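Local coordinates for TRNA threonylcarbamoyladenosine dehydratase (Escherichia coli, PDB 4D79), which catalyses the ATP-dependent dehydration of N6-threonylcarbamoyladenosine at position 37 of tRNAs to its cyclic form and can accept sulfur from the desulfurase CsdA in vitro, at residues Glu22-Leu25 / Gln26-Asp30; Ser6-Trp9 / Arg10-Gly14. One frame throughout, in Å; residues are numbered along the deposited sequence.

Contact 1: residues Glu22-Leu25 / Gln26-Asp30; sequences EKAL and QLFAD
Phe28 N reaches back one helical turn to Ala24 O, donating a nearly straight hydrogen bond of 2.8 Å (170° at the hydrogen). The turns beside it close in the same i to i+4 pattern: Leu27 N bonds to Lys23 O at 2.9 Å and Ala29 N to Leu25 O at 3.0 Å, whereas Gln26 N to Glu22 O is a weak bond. The bent side chain of Gln26 offers NE2 to Asp30 OD1, weakly; both groups also bond to the backbone of Val3, NE2 to its O and OD1 accepting from its N, which ties the chain's N-terminal residues to residues 26-30. With CG anti to its carbonyl carbon (chi1 -60°), the Phe28 ring folds back along the helix, and Ala24 O lies over one face, 3.2 Å from CG and offset toward the rim. The far end of the same ring, CZ, approaches the methyl of Ala24, CB, at 4.1 Å. This is the short amphipathic helix 22-29, which leads into the first strand of the Rossmann-type ThiF fold, 32-36. One flank, through Leu25 and Ala29, packs on helix 7-20; another, through Ala24 and Phe28, meets Met261 of helix 242-266, while Tyr20 pairs edge-to-face with Phe28.

Contact 2: residues Ser6-Trp9 / Arg10-Gly14; sequences SDAW and RQRFG
Arg10 N, Gln11 N, Arg12 N and Phe13 N bond in turn to the carbonyl oxygens of Ser6, Asp7, Ala8 and Trp9, the i to i+4 pairing of an alpha-helix, at 2.9 to 3.0 Å. Among the side chains, Asp7 OD1 meets Arg10 NH2 at 2.6 Å in a salt bridge. The carboxylate oxygen sits at the guanidinium edge, near its plane, but the two flat groups are turned 69° apart, and the bridge runs through one oxygen and one nitrogen. A bend at chi3 curls the arginine back toward the start of the helix, and Ser6 O lies over the centre of one guanidinium face. A water links Asp7 O to Gln11 OE1, donating to both and giving that carbonyl a second partner. Ser6 is the N-cap of helix 7-20: its OG accepts from Trp9 N at 2.9 Å and also bonds to Glu99 OE1, joining the helix start to the loop before strand 101-105. On the buried side Trp9, its CG anti to the backbone N (chi1 -166°), presents an indole face to the edge of Phe13. The T-shaped pair has planes 60° apart, with Phe13 CD2 poised 3.6 Å from Trp9 CD1 and offset toward the rim. The methyl of Ala8, CB, lies 3.7 Å from NH1 of the extended Arg12. Asn97 touches both aromatic rings, and across the dimer interface Gln11, Arg12 and Phe13 pack on Thr68, Val67 and Thr70 of the second subunit.

How the contacts relate
Contacts 1 and 2 lie on consecutive helices, 22-29 and 7-20, with centres about 12 Å apart on the same side of the chain's centre. They touch directly: Ala29 CB packs 3.6 Å from Trp9 CZ2, and Leu25 CD1 lies 3.8 Å from Phe13 O. Both are partly buried, but contact 1 sits nearer the chain's centre and has more buried residues, wedged between helices 7-20 and 242-266. Its side-chain chemistry is mainly apolar, with polar links to the N-terminal Val3. Contact 2, farther out, combines an exposed salt bridge and water bridge with a buried aromatic pair; only contact 2 reaches the second subunit.

Contact 1: residues Glu22-Leu25 / Gln26-Asp30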
loop_
_atom_site.group_PDB
_atom_site.type_symbol
_atom_site.label_atom_id
_atom_site.label_comp_id
_atom_site.label_asym_id
_atom_site.label_seq_id
_atom_site.Cartn_x
_atom_site.Cartn_y
_atom_site.Cartn_z
ATOM N N GLU B 22 -11.754 -17.045 -12.500
ATOM C CA GLU B 22 -12.221 -18.109 -11.607
ATOM C C GLU B 22 -11.109 -19.101 -11.286
ATOM O O GLU B 22 -10.984 -19.544 -10.144
ATOM C CB GLU B 22 -13.412 -18.865 -12.220
ATOM C CG GLU B 22 -14.637 -17.998 -12.515
ATOM C CD GLU B 22 -15.276 -17.394 -11.274
ATOM O OE1 GLU B 22 -14.826 -17.691 -10.150
ATOM O OE2 GLU B 22 -16.251 -16.627 -11.424
ATOM N N LYS B 23 -10.319 -19.498 -12.289
ATOM C CA LYS B 23 -9.258 -20.470 -12.037
ATOM C C LYS B 23 -8.271 -19.921 -11.023
ATOM O O LYS B 23 -7.828 -20.632 -10.113
ATOM C CB LYS B 23 -8.577 -20.831 -13.353
ATOM C CG LYS B 23 -7.627 -22.021 -13.259
ATOM C CD LYS B 23 -7.254 -22.531 -14.647
ATOM C CE LYS B 23 -6.431 -23.813 -14.584
ATOM N NZ LYS B 23 -5.061 -23.586 -14.040
ATOM N N ALA B 24 -7.933 -18.634 -11.154
ATOM C CA ALA B 24 -7.053 -17.995 -10.203
ATOM C C ALA B 24 -7.650 -17.989 -8.797
ATOM O O ALA B 24 -6.918 -18.133 -7.813
ATOM C CB ALA B 24 -6.754 -16.578 -10.670
ATOM N N LEU B 25 -8.955 -17.741 -8.665
ATOM C CA LEU B 25 -9.531 -17.728 -7.320
ATOM C C LEU B 25 -9.251 -19.050 -6.603
ATOM O O LEU B 25 -8.919 -19.073 -5.414
ATOM C CB LEU B 25 -11.032 -17.454 -7.379
ATOM C CG LEU B 25 -11.708 -17.232 -6.017
ATOM C CD1 LEU B 25 -11.367 -15.851 -5.432
ATOM C CD2 LEU B 25 -13.240 -17.395 -6.122
ATOM N N GLN B 26 -9.424 -20.154 -7.300
ATOM C CA GLN B 26 -9.160 -21.456 -6.698
ATOM C C GLN B 26 -7.663 -21.676 -6.486
ATOM O O GLN B 26 -7.253 -22.232 -5.461
ATOM C CB GLN B 26 -9.761 -22.575 -7.557
ATOM C CG GLN B 26 -9.567 -23.942 -6.945
ATOM C CD GLN B 26 -10.395 -24.179 -5.718
ATOM O OE1 GLN B 26 -11.624 -24.342 -5.785
ATOM N NE2 GLN B 26 -9.754 -24.111 -4.576
ATOM N N LEU B 27 -6.833 -21.236 -7.435
ATOM C CA LEU B 27 -5.383 -21.340 -7.257
ATOM C C LEU B 27 -4.944 -20.633 -5.983
ATOM O O LEU B 27 -4.121 -21.154 -5.227
ATOM C CB LEU B 27 -4.657 -20.730 -8.463
ATOM C CG LEU B 27 -3.127 -20.761 -8.457
ATOM C CD1 LEU B 27 -2.612 -22.205 -8.623
ATOM C CD2 LEU B 27 -2.602 -19.864 -9.567
ATOM N N PHE B 28 -5.445 -19.403 -5.773
ATOM C CA PHE B 28 -5.116 -18.647 -4.578
ATOM C C PHE B 28 -5.633 -19.346 -3.322
ATOM O O PHE B 28 -4.928 -19.409 -2.292
ATOM C CB PHE B 28 -5.675 -17.211 -4.657
ATOM C CG PHE B 28 -5.155 -16.374 -5.825
ATOM C CD1 PHE B 28 -4.052 -16.753 -6.567
ATOM C CD2 PHE B 28 -5.799 -15.166 -6.168
ATOM C CE1 PHE B 28 -3.596 -15.951 -7.632
ATOM C CE2 PHE B 28 -5.334 -14.381 -7.226
ATOM C CZ PHE B 28 -4.236 -14.781 -7.952
ATOM N N ALA B 29 -6.864 -19.853 -3.365
ATOM C CA ALA B 29 -7.415 -20.505 -2.176
ATOM C C ALA B 29 -6.602 -21.744 -1.785
ATOM O O ALA B 29 -6.494 -22.081 -0.601
ATOM C CB ALA B 29 -8.877 -20.877 -2.406
ATOM N N ASP B 30 -6.026 -22.417 -2.764
ATOM C CA ASP B 30 -5.241 -23.630 -2.571
ATOM C C ASP B 30 -3.786 -23.331 -2.231
ATOM O O ASP B 30 -3.024 -24.263 -1.919
ATOM C CB ASP B 30 -5.252 -24.468 -3.848
ATOM C CG ASP B 30 -6.563 -25.136 -4.115
ATOM O OD1 ASP B 30 -7.319 -25.306 -3.166
ATOM O OD2 ASP B 30 -6.787 -25.597 -5.253
#

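Contact 2: residues Ser6-Trp9 / Arg10-Gly14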
loop_
_atom_site.group_PDB
_atom_site.type_symbol
_atom_site.label_atom_id
_atom_site.label_comp_id
_atom_site.label_asym_id
_atom_site.label_seq_id
_atom_site.Cartn_x
_atom_site.Cartn_y
_atom_site.Cartn_z
ATOM N N SER B 6 -16.277 -21.426 -0.093
ATOM C CA SER B 6 -17.620 -21.233 0.441
ATOM C C SER B 6 -18.349 -20.046 -0.216
ATOM O O SER B 6 -17.769 -19.195 -0.908
ATOM C CB SER B 6 -17.576 -21.010 1.948
ATOM O OG SER B 6 -16.995 -19.736 2.238
ATOM N N ASP B 7 -19.649 -19.969 0.059
ATOM C CA ASP B 7 -20.399 -18.807 -0.398
ATOM C C ASP B 7 -19.877 -17.546 0.264
ATOM O O ASP B 7 -19.767 -16.513 -0.389
ATOM C CB ASP B 7 -21.890 -18.969 -0.095
ATOM C CG ASP B 7 -22.603 -19.930 -1.060
ATOM O OD1 ASP B 7 -22.087 -20.236 -2.160
ATOM O OD2 ASP B 7 -23.725 -20.346 -0.721
ATOM N N ALA B 8 -19.500 -17.628 1.541
ATOM C CA ALA B 8 -18.907 -16.475 2.223
ATOM C C ALA B 8 -17.594 -16.036 1.579
ATOM O O ALA B 8 -17.340 -14.838 1.437
ATOM C CB ALA B 8 -18.700 -16.788 3.697
ATOM N N TRP B 9 -16.736 -16.994 1.225
ATOM C CA TRP B 9 -15.508 -16.704 0.504
ATOM C C TRP B 9 -15.794 -15.979 -0.801
ATOM O O TRP B 9 -15.078 -15.030 -1.168
ATOM C CB TRP B 9 -14.788 -18.015 0.253
ATOM C CG TRP B 9 -13.353 -17.942 -0.191
ATOM C CD1 TRP B 9 -12.881 -17.442 -1.347
ATOM C CD2 TRP B 9 -12.239 -18.440 0.527
ATOM N NE1 TRP B 9 -11.522 -17.590 -1.401
ATOM C CE2 TRP B 9 -11.103 -18.203 -0.254
ATOM C CE3 TRP B 9 -12.090 -19.083 1.761
ATOM C CZ2 TRP B 9 -9.824 -18.565 0.164
ATOM C CZ3 TRP B 9 -10.837 -19.456 2.165
ATOM C CH2 TRP B 9 -9.717 -19.205 1.369
ATOM N N ARG B 10 -16.799 -16.433 -1.551
ATOM C CA ARG B 10 -17.123 -15.716 -2.780
ATOM C C ARG B 10 -17.655 -14.306 -2.505
ATOM O O ARG B 10 -17.495 -13.424 -3.349
ATOM C CB ARG B 10 -18.105 -16.496 -3.642
ATOM C CG ARG B 10 -17.454 -17.507 -4.576
ATOM C CD ARG B 10 -18.493 -18.089 -5.552
ATOM N NE ARG B 10 -19.419 -18.872 -4.786
ATOM C CZ ARG B 10 -19.228 -20.140 -4.456
ATOM N NH1 ARG B 10 -18.158 -20.816 -4.858
ATOM N NH2 ARG B 10 -20.128 -20.734 -3.722
ATOM N N GLN B 11 -18.309 -14.067 -1.369
ATOM C CA GLN B 11 -18.720 -12.693 -1.069
ATOM C C GLN B 11 -17.499 -11.828 -0.783
ATOM O O GLN B 11 -17.429 -10.667 -1.204
ATOM C CB GLN B 11 -19.664 -12.662 0.131
ATOM C CG GLN B 11 -21.074 -13.208 -0.181
ATOM C CD GLN B 11 -21.686 -12.557 -1.391
ATOM O OE1 GLN B 11 -21.794 -13.169 -2.459
ATOM N NE2 GLN B 11 -22.063 -11.300 -1.245
ATOM N N ARG B 12 -16.550 -12.364 -0.018
ATOM C CA ARG B 12 -15.345 -11.604 0.323
ATOM C C ARG B 12 -14.490 -11.349 -0.910
ATOM O O ARG B 12 -13.926 -10.261 -1.060
ATOM C CB ARG B 12 -14.549 -12.344 1.386
ATOM C CG ARG B 12 -15.228 -12.419 2.723
ATOM C CD ARG B 12 -14.343 -13.061 3.785
ATOM N NE ARG B 12 -15.000 -12.880 5.070
ATOM C CZ ARG B 12 -15.761 -13.775 5.680
ATOM N NH1 ARG B 12 -15.887 -15.018 5.218
ATOM N NH2 ARG B 12 -16.311 -13.448 6.830
ATOM N N PHE B 13 -14.399 -12.335 -1.823
ATOM C CA PHE B 13 -13.382 -12.299 -2.877
ATOM C C PHE B 13 -13.970 -12.353 -4.281
ATOM O O PHE B 13 -13.242 -12.575 -5.246
ATOM C CB PHE B 13 -12.351 -13.401 -2.629
ATOM C CG PHE B 13 -11.684 -13.259 -1.300
ATOM C CD1 PHE B 13 -10.881 -12.146 -1.025
ATOM C CD2 PHE B 13 -11.869 -14.193 -0.311
ATOM C CE1 PHE B 13 -10.282 -12.001 0.220
ATOM C CE2 PHE B 13 -11.273 -14.048 0.922
ATOM C CZ PHE B 13 -10.501 -12.936 1.197
ATOM N N GLY B 14 -15.253 -12.000 -4.433
ATOM C CA GLY B 14 -15.834 -11.904 -5.770
ATOM C C GLY B 14 -15.070 -10.954 -6.677
ATOM O O GLY B 14 -14.874 -11.236 -7.861
HETATM O O HOH W 1 -21.671 -15.911 -2.330
#